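Local coordinates for protein glycoside hydrolase family 61 (Trichoderma reesei QM6a, PDB 5O2X) that probably cleaves cellulose oxidatively at a copper site, as a lytic polysaccharide monooxygenase of auxiliary activity family 9, at residues 72-77 with 139-144; 89-94 with 156-161; 93-98 with 109-114; 152-157 with 175-180. All blocks are in the same frame, centred on the assembly; numbering follows the deposited sequence. Where two conformers were deposited one is given.

Interaction 1. Residues 72-77 with 139-144; sequences GDTILF and TWVVKI. With MAN (alpha-D-mannopyranose), chain N.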
# COMPACT_ATOMS: atom_id res chain seq x y z
N GLY A 72 -15.65 -7.06 -1.60
CA GLY A 72 -15.99 -6.72 -2.97
C GLY A 72 -15.88 -5.22 -3.28
O GLY A 72 -15.85 -4.87 -4.44
N ASP A 73 -15.81 -4.38 -2.25
CA ASP A 73 -15.68 -2.94 -2.47
C ASP A 73 -14.32 -2.61 -3.08
O ASP A 73 -13.33 -3.33 -2.85
CB ASP A 73 -15.79 -2.18 -1.10
CG ASP A 73 -17.17 -2.13 -0.50
OD1 ASP A 73 -18.12 -2.56 -1.19
OD2 ASP A 73 -17.29 -1.60 0.66
N THR A 74 -14.28 -1.52 -3.86
CA THR A 74 -13.02 -1.06 -4.37
C THR A 74 -12.58 0.18 -3.58
O THR A 74 -13.37 0.98 -3.10
CB THR A 74 -12.96 -0.78 -5.85
OG1 THR A 74 -13.63 0.41 -6.15
CG2 THR A 74 -13.31 -1.98 -6.67
N ILE A 75 -11.26 0.27 -3.43
CA ILE A 75 -10.63 1.37 -2.68
C ILE A 75 -9.65 2.05 -3.63
O ILE A 75 -8.77 1.41 -4.21
CB ILE A 75 -9.89 0.82 -1.45
CG1 ILE A 75 -10.90 0.11 -0.53
CG2 ILE A 75 -9.18 1.98 -0.73
CD1 ILE A 75 -10.30 -0.43 0.74
N LEU A 76 -9.83 3.35 -3.77
CA LEU A 76 -8.96 4.22 -4.55
C LEU A 76 -8.01 4.93 -3.61
O LEU A 76 -8.43 5.53 -2.61
CB LEU A 76 -9.82 5.22 -5.36
CG LEU A 76 -9.03 6.24 -6.17
CD1 LEU A 76 -9.80 6.59 -7.40
CD2 LEU A 76 -8.72 7.50 -5.32
N PHE A 77 -6.71 4.86 -3.92
CA PHE A 77 -5.66 5.55 -3.19
C PHE A 77 -5.25 6.79 -3.98
O PHE A 77 -4.95 6.67 -5.16
CB PHE A 77 -4.43 4.67 -3.03
CG PHE A 77 -4.70 3.37 -2.32
CD1 PHE A 77 -4.78 3.28 -0.94
CD2 PHE A 77 -4.87 2.23 -3.09
CE1 PHE A 77 -5.02 2.06 -0.35
CE2 PHE A 77 -5.08 1.02 -2.52
CZ PHE A 77 -5.16 0.92 -1.15
N THR A 139 -3.63 7.93 -8.96
CA THR A 139 -4.46 7.02 -8.19
C THR A 139 -4.14 5.59 -8.54
O THR A 139 -3.63 5.26 -9.62
CB THR A 139 -5.96 7.29 -8.37
OG1 THR A 139 -6.38 6.98 -9.71
CG2 THR A 139 -6.32 8.71 -8.01
N TRP A 140 -4.52 4.70 -7.60
CA TRP A 140 -4.48 3.24 -7.78
C TRP A 140 -5.74 2.71 -7.18
O TRP A 140 -6.17 3.17 -6.11
CB TRP A 140 -3.26 2.62 -7.11
CG TRP A 140 -3.06 1.19 -7.44
CD1 TRP A 140 -3.36 0.08 -6.67
CD2 TRP A 140 -2.59 0.67 -8.69
NE1 TRP A 140 -3.08 -1.06 -7.34
CE2 TRP A 140 -2.61 -0.76 -8.59
CE3 TRP A 140 -2.14 1.26 -9.87
CZ2 TRP A 140 -2.18 -1.59 -9.64
CZ3 TRP A 140 -1.70 0.45 -10.89
CH2 TRP A 140 -1.75 -0.95 -10.79
N VAL A 141 -6.34 1.68 -7.81
CA VAL A 141 -7.56 1.03 -7.33
C VAL A 141 -7.26 -0.41 -6.97
O VAL A 141 -6.69 -1.14 -7.78
CB VAL A 141 -8.66 1.09 -8.41
CG1 VAL A 141 -9.92 0.35 -7.95
CG2 VAL A 141 -8.98 2.54 -8.72
N VAL A 142 -7.68 -0.82 -5.76
CA VAL A 142 -7.62 -2.24 -5.33
C VAL A 142 -9.03 -2.67 -4.97
O VAL A 142 -9.81 -1.89 -4.46
CB VAL A 142 -6.59 -2.43 -4.17
CG1 VAL A 142 -7.13 -1.87 -2.87
CG2 VAL A 142 -6.15 -3.88 -4.04
N LYS A 143 -9.30 -3.95 -5.18
CA LYS A 143 -10.56 -4.55 -4.79
C LYS A 143 -10.39 -5.45 -3.58
O LYS A 143 -9.52 -6.34 -3.58
CB LYS A 143 -11.16 -5.31 -5.96
CG LYS A 143 -12.44 -6.04 -5.59
CD LYS A 143 -13.13 -6.64 -6.80
CE LYS A 143 -14.08 -7.78 -6.42
NZ LYS A 143 -14.66 -8.48 -7.62
N ILE A 144 -11.20 -5.21 -2.55
CA ILE A 144 -11.21 -6.15 -1.42
C ILE A 144 -11.91 -7.44 -1.92
O ILE A 144 -13.02 -7.38 -2.45
CB ILE A 144 -11.97 -5.55 -0.25
CG1 ILE A 144 -11.32 -4.24 0.20
CG2 ILE A 144 -12.07 -6.55 0.88
CD1 ILE A 144 -9.86 -4.31 0.56
C1 MAN N . -15.12 5.45 -8.25
C2 MAN N . -15.35 5.30 -6.76
C3 MAN N . -14.05 4.80 -6.07
C4 MAN N . -13.61 3.51 -6.74
C5 MAN N . -13.41 3.79 -8.22
C6 MAN N . -13.03 2.56 -9.00
O2 MAN N . -16.40 4.39 -6.49
O3 MAN N . -14.30 4.63 -4.68
O4 MAN N . -12.40 3.07 -6.13
O5 MAN N . -14.59 4.27 -8.82
O6 MAN N . -13.98 1.48 -8.74

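Interaction 2. Residues 89-94 with 156-161; sequences PIVDYL and RHEIIA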
# COMPACT_ATOMS: atom_id res chain seq x y z
N PRO A 89 6.90 -0.86 -9.43
CA PRO A 89 5.68 -1.65 -9.21
C PRO A 89 4.83 -1.10 -8.07
O PRO A 89 5.27 -0.28 -7.25
CB PRO A 89 6.27 -3.02 -8.79
CG PRO A 89 7.52 -2.66 -8.05
CD PRO A 89 8.09 -1.51 -8.87
N ILE A 90 3.60 -1.61 -8.03
CA ILE A 90 2.63 -1.27 -6.99
C ILE A 90 2.03 -2.57 -6.48
O ILE A 90 1.67 -3.46 -7.28
CB ILE A 90 1.52 -0.34 -7.54
CG1 ILE A 90 2.15 1.00 -7.94
CG2 ILE A 90 0.43 -0.12 -6.50
CD1 ILE A 90 1.21 1.96 -8.65
N VAL A 91 1.97 -2.71 -5.15
CA VAL A 91 1.42 -3.90 -4.51
C VAL A 91 0.52 -3.49 -3.38
O VAL A 91 0.63 -2.42 -2.78
CB VAL A 91 2.57 -4.81 -3.98
CG1 VAL A 91 3.34 -5.45 -5.13
CG2 VAL A 91 3.49 -4.09 -3.02
N ASP A 92 -0.39 -4.42 -3.03
CA ASP A 92 -1.29 -4.24 -1.90
C ASP A 92 -1.40 -5.52 -1.12
O ASP A 92 -1.50 -6.61 -1.71
CB ASP A 92 -2.71 -3.83 -2.33
CG ASP A 92 -2.72 -2.45 -2.92
OD1 ASP A 92 -2.89 -1.46 -2.18
OD2 ASP A 92 -2.54 -2.31 -4.18
N TYR A 93 -1.43 -5.38 0.21
CA TYR A 93 -1.56 -6.49 1.12
C TYR A 93 -2.66 -6.19 2.14
O TYR A 93 -2.98 -5.04 2.44
CB TYR A 93 -0.28 -6.70 1.94
CG TYR A 93 0.98 -6.93 1.15
CD1 TYR A 93 1.72 -5.87 0.65
CD2 TYR A 93 1.46 -8.21 0.95
CE1 TYR A 93 2.90 -6.06 -0.03
CE2 TYR A 93 2.66 -8.42 0.27
CZ TYR A 93 3.37 -7.36 -0.23
OH TYR A 93 4.55 -7.60 -0.88
N LEU A 94 -3.19 -7.29 2.72
CA LEU A 94 -4.01 -7.21 3.92
C LEU A 94 -3.36 -8.04 5.01
O LEU A 94 -2.73 -9.07 4.71
CB LEU A 94 -5.43 -7.72 3.68
CG LEU A 94 -6.27 -6.91 2.73
CD1 LEU A 94 -7.55 -7.63 2.39
CD2 LEU A 94 -6.62 -5.55 3.28
N ARG A 156 -2.12 -2.55 3.53
CA ARG A 156 -0.79 -2.01 3.30
C ARG A 156 -0.61 -1.86 1.81
O ARG A 156 -0.43 -2.84 1.08
CB ARG A 156 0.26 -2.94 3.91
CG ARG A 156 1.70 -2.49 3.75
CD ARG A 156 2.67 -3.55 4.25
NE ARG A 156 4.07 -3.16 4.16
CZ ARG A 156 4.78 -3.13 3.04
NH1 ARG A 156 4.24 -3.56 1.91
NH2 ARG A 156 6.02 -2.66 3.04
N HIS A 157 -0.68 -0.60 1.36
CA HIS A 157 -0.49 -0.23 -0.05
C HIS A 157 0.92 0.27 -0.24
O HIS A 157 1.46 0.94 0.65
CB HIS A 157 -1.50 0.89 -0.36
CG HIS A 157 -1.33 1.51 -1.70
ND1 HIS A 157 -1.64 0.92 -2.89
CD2 HIS A 157 -0.82 2.72 -2.06
CE1 HIS A 157 -1.37 1.74 -3.89
NE2 HIS A 157 -0.87 2.86 -3.41
N GLU A 158 1.57 -0.04 -1.36
CA GLU A 158 2.97 0.34 -1.47
C GLU A 158 3.34 0.55 -2.93
O GLU A 158 3.05 -0.27 -3.80
CB GLU A 158 3.82 -0.80 -0.89
CG GLU A 158 5.32 -0.59 -0.90
CD GLU A 158 6.03 -1.76 -0.25
OE1 GLU A 158 5.56 -2.91 -0.47
OE2 GLU A 158 6.99 -1.55 0.52
N ILE A 159 4.06 1.65 -3.19
CA ILE A 159 4.79 1.86 -4.43
C ILE A 159 6.26 1.58 -4.12
O ILE A 159 6.76 1.97 -3.07
CB ILE A 159 4.67 3.32 -4.95
CG1 ILE A 159 3.21 3.76 -5.13
CG2 ILE A 159 5.42 3.45 -6.26
CD1 ILE A 159 3.08 5.22 -5.49
N ILE A 160 6.95 0.91 -5.05
CA ILE A 160 8.40 0.75 -4.95
C ILE A 160 8.97 1.54 -6.13
O ILE A 160 8.46 1.47 -7.27
CB ILE A 160 8.81 -0.72 -4.97
CG1 ILE A 160 8.09 -1.51 -3.86
CG2 ILE A 160 10.34 -0.81 -4.79
CD1 ILE A 160 8.36 -2.96 -3.86
N ALA A 161 9.97 2.38 -5.88
CA ALA A 161 10.66 3.11 -6.91
C ALA A 161 11.98 2.44 -7.21
O ALA A 161 12.76 2.14 -6.30
CB ALA A 161 10.89 4.53 -6.49

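Interaction 3. Residues 93-98 with 109-114; sequences YLANCN and LEFFKI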
# COMPACT_ATOMS: atom_id res chain seq x y z
N TYR A 93 -1.43 -5.38 0.21
CA TYR A 93 -1.56 -6.49 1.12
C TYR A 93 -2.66 -6.19 2.14
O TYR A 93 -2.98 -5.04 2.44
CB TYR A 93 -0.28 -6.70 1.94
CG TYR A 93 0.98 -6.93 1.15
CD1 TYR A 93 1.72 -5.87 0.65
CD2 TYR A 93 1.46 -8.21 0.95
CE1 TYR A 93 2.90 -6.06 -0.03
CE2 TYR A 93 2.66 -8.42 0.27
CZ TYR A 93 3.37 -7.36 -0.23
OH TYR A 93 4.55 -7.60 -0.88
N LEU A 94 -3.19 -7.29 2.72
CA LEU A 94 -4.01 -7.21 3.92
C LEU A 94 -3.36 -8.04 5.01
O LEU A 94 -2.73 -9.07 4.71
CB LEU A 94 -5.43 -7.72 3.68
CG LEU A 94 -6.27 -6.91 2.73
CD1 LEU A 94 -7.55 -7.63 2.39
CD2 LEU A 94 -6.62 -5.55 3.28
N ALA A 95 -3.58 -7.68 6.27
CA ALA A 95 -3.19 -8.51 7.39
C ALA A 95 -4.29 -8.45 8.41
O ALA A 95 -4.75 -7.37 8.79
CB ALA A 95 -1.89 -8.06 8.05
N ASN A 96 -4.73 -9.61 8.91
CA ASN A 96 -5.77 -9.65 9.92
C ASN A 96 -5.23 -9.09 11.24
O ASN A 96 -4.14 -9.44 11.69
CB ASN A 96 -6.21 -11.10 10.09
CG ASN A 96 -7.59 -11.21 10.71
OD1 ASN A 96 -7.88 -10.61 11.75
ND2 ASN A 96 -8.48 -11.93 10.02
N CYS A 97 -6.02 -8.22 11.87
CA CYS A 97 -5.63 -7.63 13.15
C CYS A 97 -5.96 -8.51 14.34
O CYS A 97 -5.53 -8.22 15.47
CB CYS A 97 -6.32 -6.29 13.33
SG CYS A 97 -5.67 -5.14 12.08
N ASN A 98 -6.74 -9.56 14.11
CA ASN A 98 -7.14 -10.52 15.14
C ASN A 98 -7.67 -9.78 16.37
O ASN A 98 -7.32 -10.09 17.50
CB ASN A 98 -6.02 -11.49 15.47
CG ASN A 98 -5.60 -12.31 14.25
OD1 ASN A 98 -6.42 -13.02 13.69
ND2 ASN A 98 -4.38 -12.14 13.84
N LEU A 109 1.72 -8.58 12.43
CA LEU A 109 0.83 -8.64 11.28
C LEU A 109 1.42 -9.55 10.21
O LEU A 109 2.60 -9.43 9.84
CB LEU A 109 0.62 -7.23 10.70
CG LEU A 109 -0.17 -6.27 11.58
CD1 LEU A 109 -0.06 -4.86 11.05
CD2 LEU A 109 -1.63 -6.70 11.65
N GLU A 110 0.58 -10.44 9.68
CA GLU A 110 1.00 -11.37 8.64
C GLU A 110 0.24 -11.03 7.36
O GLU A 110 -0.97 -11.27 7.22
CB GLU A 110 0.78 -12.81 9.10
CG GLU A 110 1.66 -13.16 10.29
CD GLU A 110 1.40 -14.51 10.86
OE1 GLU A 110 0.63 -15.28 10.27
OE2 GLU A 110 1.97 -14.80 11.93
N PHE A 111 0.98 -10.44 6.43
CA PHE A 111 0.43 -9.84 5.23
C PHE A 111 0.28 -10.85 4.11
O PHE A 111 1.22 -11.57 3.77
CB PHE A 111 1.35 -8.73 4.75
CG PHE A 111 1.40 -7.56 5.68
CD1 PHE A 111 0.39 -6.61 5.69
CD2 PHE A 111 2.43 -7.43 6.60
CE1 PHE A 111 0.40 -5.55 6.58
CE2 PHE A 111 2.43 -6.38 7.51
CZ PHE A 111 1.44 -5.43 7.49
N PHE A 112 -0.91 -10.88 3.49
CA PHE A 112 -1.15 -11.62 2.26
C PHE A 112 -1.39 -10.60 1.14
O PHE A 112 -2.02 -9.57 1.34
CB PHE A 112 -2.28 -12.65 2.39
CG PHE A 112 -3.60 -12.12 2.90
CD1 PHE A 112 -3.88 -12.10 4.28
CD2 PHE A 112 -4.58 -11.69 2.04
CE1 PHE A 112 -5.08 -11.66 4.73
CE2 PHE A 112 -5.80 -11.26 2.51
CZ PHE A 112 -6.07 -11.24 3.86
N LYS A 113 -0.85 -10.92 -0.04
CA LYS A 113 -0.88 -9.99 -1.16
C LYS A 113 -2.17 -10.12 -1.95
O LYS A 113 -2.49 -11.22 -2.44
CB LYS A 113 0.33 -10.24 -2.06
CG LYS A 113 0.48 -9.21 -3.16
CD LYS A 113 1.62 -9.48 -4.12
CE LYS A 113 2.98 -9.11 -3.54
NZ LYS A 113 4.07 -9.71 -4.38
N ILE A 114 -2.89 -9.02 -2.07
CA ILE A 114 -4.14 -9.01 -2.84
C ILE A 114 -4.03 -8.41 -4.24
O ILE A 114 -4.92 -8.68 -5.04
CB ILE A 114 -5.30 -8.38 -2.04
CG1 ILE A 114 -5.10 -6.91 -1.72
CG2 ILE A 114 -5.59 -9.21 -0.80
CD1 ILE A 114 -6.36 -6.22 -1.22
O HOH W 1 -3.35 -12.05 8.31
O HOH W 2 -1.98 -10.92 10.93

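Interaction 4. Residues 152-157 with 175-180; sequences NYVLRH and PQCFNI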
# COMPACT_ATOMS: atom_id res chain seq x y z
N ASN A 152 -11.18 -7.40 10.95
CA ASN A 152 -10.47 -6.13 10.89
C ASN A 152 -9.10 -6.40 10.30
O ASN A 152 -8.42 -7.36 10.70
CB ASN A 152 -10.35 -5.58 12.29
CG ASN A 152 -11.69 -5.33 12.90
OD1 ASN A 152 -12.59 -4.80 12.25
ND2 ASN A 152 -11.82 -5.66 14.15
N TYR A 153 -8.70 -5.56 9.33
CA TYR A 153 -7.47 -5.76 8.62
C TYR A 153 -6.71 -4.46 8.45
O TYR A 153 -7.31 -3.41 8.22
CB TYR A 153 -7.71 -6.29 7.20
CG TYR A 153 -8.42 -7.63 7.13
CD1 TYR A 153 -9.82 -7.71 7.18
CD2 TYR A 153 -7.72 -8.82 6.98
CE1 TYR A 153 -10.49 -8.95 7.15
CE2 TYR A 153 -8.38 -10.06 6.94
CZ TYR A 153 -9.76 -10.09 6.98
OH TYR A 153 -10.38 -11.33 6.93
N VAL A 154 -5.38 -4.55 8.50
CA VAL A 154 -4.53 -3.48 8.00
C VAL A 154 -4.35 -3.72 6.50
O VAL A 154 -3.92 -4.80 6.07
CB VAL A 154 -3.19 -3.43 8.71
CG1 VAL A 154 -2.25 -2.43 8.04
CG2 VAL A 154 -3.38 -3.03 10.17
N LEU A 155 -4.65 -2.68 5.73
CA LEU A 155 -4.43 -2.61 4.29
C LEU A 155 -3.10 -1.87 4.10
O LEU A 155 -2.99 -0.71 4.49
CB LEU A 155 -5.60 -1.89 3.64
CG LEU A 155 -5.50 -1.43 2.22
CD1 LEU A 155 -5.30 -2.59 1.32
CD2 LEU A 155 -6.75 -0.64 1.84
N ARG A 156 -2.12 -2.55 3.53
CA ARG A 156 -0.79 -2.01 3.30
C ARG A 156 -0.61 -1.86 1.81
O ARG A 156 -0.43 -2.84 1.08
CB ARG A 156 0.26 -2.94 3.91
CG ARG A 156 1.70 -2.49 3.75
CD ARG A 156 2.67 -3.55 4.25
NE ARG A 156 4.07 -3.16 4.16
CZ ARG A 156 4.78 -3.13 3.04
NH1 ARG A 156 4.24 -3.56 1.91
NH2 ARG A 156 6.02 -2.66 3.04
N HIS A 157 -0.68 -0.60 1.36
CA HIS A 157 -0.49 -0.23 -0.05
C HIS A 157 0.92 0.27 -0.24
O HIS A 157 1.46 0.94 0.65
CB HIS A 157 -1.50 0.89 -0.36
CG HIS A 157 -1.33 1.51 -1.70
ND1 HIS A 157 -1.64 0.92 -2.89
CD2 HIS A 157 -0.82 2.72 -2.06
CE1 HIS A 157 -1.37 1.74 -3.89
NE2 HIS A 157 -0.87 2.86 -3.41
N PRO A 175 5.52 2.35 1.71
CA PRO A 175 4.31 1.71 2.27
C PRO A 175 3.42 2.72 2.97
O PRO A 175 3.90 3.68 3.60
CB PRO A 175 4.90 0.70 3.27
CG PRO A 175 6.21 1.35 3.70
CD PRO A 175 6.74 2.00 2.45
N GLN A 176 2.12 2.43 2.90
CA GLN A 176 1.08 3.26 3.53
C GLN A 176 0.02 2.29 4.07
O GLN A 176 -0.57 1.53 3.30
CB GLN A 176 0.45 4.19 2.49
CG GLN A 176 1.42 5.18 1.84
CD GLN A 176 1.65 6.39 2.69
OE1 GLN A 176 0.99 7.43 2.52
NE2 GLN A 176 2.57 6.29 3.64
N CYS A 177 -0.20 2.34 5.38
CA CYS A 177 -1.15 1.44 6.03
C CYS A 177 -2.44 2.14 6.42
O CYS A 177 -2.44 3.33 6.83
CB CYS A 177 -0.54 0.86 7.31
SG CYS A 177 0.77 -0.32 6.93
N PHE A 178 -3.54 1.39 6.35
CA PHE A 178 -4.88 1.86 6.65
C PHE A 178 -5.64 0.79 7.42
O PHE A 178 -5.44 -0.40 7.18
CB PHE A 178 -5.67 2.13 5.35
CG PHE A 178 -4.97 3.13 4.46
CD1 PHE A 178 -5.16 4.49 4.67
CD2 PHE A 178 -4.05 2.73 3.52
CE1 PHE A 178 -4.43 5.42 3.97
CE2 PHE A 178 -3.33 3.68 2.79
CZ PHE A 178 -3.54 5.01 3.03
N ASN A 179 -6.51 1.21 8.33
CA ASN A 179 -7.37 0.26 9.04
C ASN A 179 -8.73 0.13 8.36
O ASN A 179 -9.42 1.14 8.19
CB ASN A 179 -7.63 0.73 10.48
CG ASN A 179 -6.43 0.70 11.36
OD1 ASN A 179 -5.39 0.10 11.08
ND2 ASN A 179 -6.62 1.34 12.54
N ILE A 180 -9.11 -1.11 8.06
CA ILE A 180 -10.44 -1.39 7.55
C ILE A 180 -11.14 -2.45 8.41
O ILE A 180 -10.50 -3.31 9.02
CB ILE A 180 -10.42 -1.77 6.03
CG1 ILE A 180 -9.73 -3.08 5.77
CG2 ILE A 180 -9.85 -0.65 5.22
CD1 ILE A 180 -9.81 -3.57 4.34

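Interaction 1. Residues 72-77 with 139-144
Phe77 and Val142 meet because their first torsions turn them into the same space: Phe77 CG stands anti to its carbonyl carbon (chi1 -58°), while Val142 CG1, in the conformer described, takes the position between backbone N and carbonyl carbon (chi1 74°). Ring atom CE2 of Phe77 then lies 3.6 Å from CG1 of Val142, the methyl arriving at a slant to the ring. Trp140 starts on this same face, but its indole leads away to bond through NE1 to Asp115, with CB 4.3 Å from Phe77 CD2. Further along, Ile75 and Ile144 touch by their terminal methyls, CD1 to CD1 at 3.9 Å.

The other face carries Thr74, Leu76, Val141 and Lys143, and the first three of these meet sugar. Thr74 OG1 is hydrogen-bonded to both O6 (2.8 Å) and O4 (2.9 Å) of an alpha-D-mannopyranose of a glycan attached to the protein itself, and Leu76 CB approaches the same O4 at 3.4 Å. Leu76 CD2 also packs on Thr139 CG2. The backbones join antiparallel; Ile75 N gives a straight bond to Val142 O (2.8 Å, 171° at the hydrogen), and Phe77 N likewise reaches Trp140 O. At the far end Gly72 N bonds to Ile144 O from above the carbonyl plane.

Strand 139-143 is the outermost strand of its sheet in this chain, and strand 74-80 separates it from strand 3-9. The face of Ile75, Phe77, Trp140 and Val142 is turned inward, with Trp140 and Val142 against strands 90-96 and 110-121 of the second sheet and Phe77 stacked on His157.

Interaction 2. Residues 89-94 with 156-161
Asp92 and His157 form the one side-chain hydrogen bond that spans this strand pair. The two side chains leave the sheet together, and His157 ND1 donates to Asp92 OD1 over 2.8 Å in a bent bond (148° at the hydrogen). The carboxylate oxygen lies close to the imidazole plane and is met on its syn side, but 27° out of the carboxylate plane. With Trp79 on NE2, the buried ring is held at both nitrogens.

On the opposite face a salt bridge within strand 156-161 joins Arg156 to Glu158, beside Tyr93 and Val91. Arg156, extended from CG to NE, meets Glu158 through both terminal nitrogens: NH1 to OE1 at 2.8 Å, NH2 to OE2 at 2.9 Å. Both carboxylate oxygens are met from above their plane. Tyr93 runs alongside Arg156 with ring and guanidinium planes 73° apart, CE1 standing 3.4 Å from NH1; its OH bonds to Tyr199, which also bonds to Glu158 OE1. A methyl of Val91, CG2, packs against that oxygen.

Apolar contacts are fewer. Ile90 CG2 packs on His157 CE1 at 3.7 Å, Ile90 CG1 lies beside Ile159 CG1, and the Pro89 ring leans on Ile160 CB.

Backbone bonds tie Val91 to Glu158 and Tyr93 to Arg156 in both directions, and Ile160 N to Pro89 O (3.0 Å).

Neighbouring antiparallel strands of this kind, here with the Asp92-His157 pair set among Ile90 and Ile159 on the face turned to the other sheet, belong to the immunoglobulin-like beta-sandwich core on which lytic polysaccharide monooxygenases are built.

Interaction 3. Residues 93-98 with 109-114
Tyr93 lies along segment 109-114 from its first side-chain carbon to its hydroxyl. CB sits 3.4 Å from Phe112 O and also touches Phe111 CD1, the two aromatic side chains crossing at about a right angle. CG is near Phe111 CB. On the ring, CD2 reaches Lys113 CA at 3.6 Å and CE2 meets Lys113 CB, with Lys113 CG over one ring face. A bend at chi3 (-78°) carries the lysine chain on past CZ, leaving Lys113 CE 3.4 Å from Tyr93 OH, whose partner is Tyr199; the ammonium nitrogen itself goes to Pro222 O and Pro220 O.

The strands belong to one sheet of the beta-sandwich and pair antiparallel, with Leu94 and Phe112 bonded in both directions. Direct bonding stops there, and at Asn96 and Glu110 two waters bridge the strands: one accepts a hydrogen bond from Asn96 N and donates to Glu110 O at 2.7 Å, the other links Asn96 O to Glu110 N. Ala95 CB rests over the face of the Phe111 ring, 3.9 Å from its centroid, and Leu94 CB over that of Phe112. Asn96 OD1 accepts from Asn98 N at 2.8 Å, an Asx turn around Cys97, which is disulfide-bonded to Cys101.

Interaction 4. Residues 152-157 with 175-180
Arg156 runs along Pro175, and Pro175 CB lies over one guanidinium face: it stands 3.4 Å above that plane, offset toward its rim and closest to NH2. NE bonds to Ile55 O and NH2 to Ile54 O, beside the salt bridge to Glu158. On the same face of the sheet Arg156 CG passes 4.0 Å from Cys177 SG, and Val154 CG1, one pair along, touches Cys177 diagonally, 3.8 Å from both CB and SG. Cys177 is disulfide-bonded to Cys56.

Strands 151-161 and 172-183 form a beta hairpin in the sandwich, here joined by three hydrogen-bonded pairs, Tyr153-Ile180, Leu155-Phe178 and His157-Gln176, each closed in both directions; Leu155 N to Phe178 O measures 2.8 Å.

Side chains of those pairs fill the opposite face. Ile180 CG1, held between backbone N and carbonyl carbon (chi1 66°), leans back over Tyr153 O at 3.5 Å, while the tyrosine ring leads away, its OH bonding to Ala149 O and Gln189 NE2. Leu155 and Phe178 meet loosely at their CB atoms. Gln176 bends at chi2, and its NE2 returns to its own neighbour, Pro175 O, at 2.9 Å; OE1 reaches Ile4 N.

Overall arrangement
Interactions 2, 3 and 4 share one sheet: strand 90-96 pairs with 110-121 in interaction 3 and with 151-161 in interaction 2, and 151-161 pairs with 172-183 in interaction 4. The centres of interactions 3 and 4 are about 8 Å apart, joined by a probable hydrogen bond from Cys97 N to Asn152 O (2.8 Å). Interaction 1 lies in the facing sheet; Phe77 CE2 comes within 3.5 Å of His157 ND1, and Ile75 CD1 within 3.7 Å of Leu155 CD2. The copper, bound by Xaa1 (a 4-methyl-histidine), His86 and Tyr174, is about 9 Å from the Ile159 side chain of interaction 2; Tyr174 directly precedes Pro175 of interaction 4.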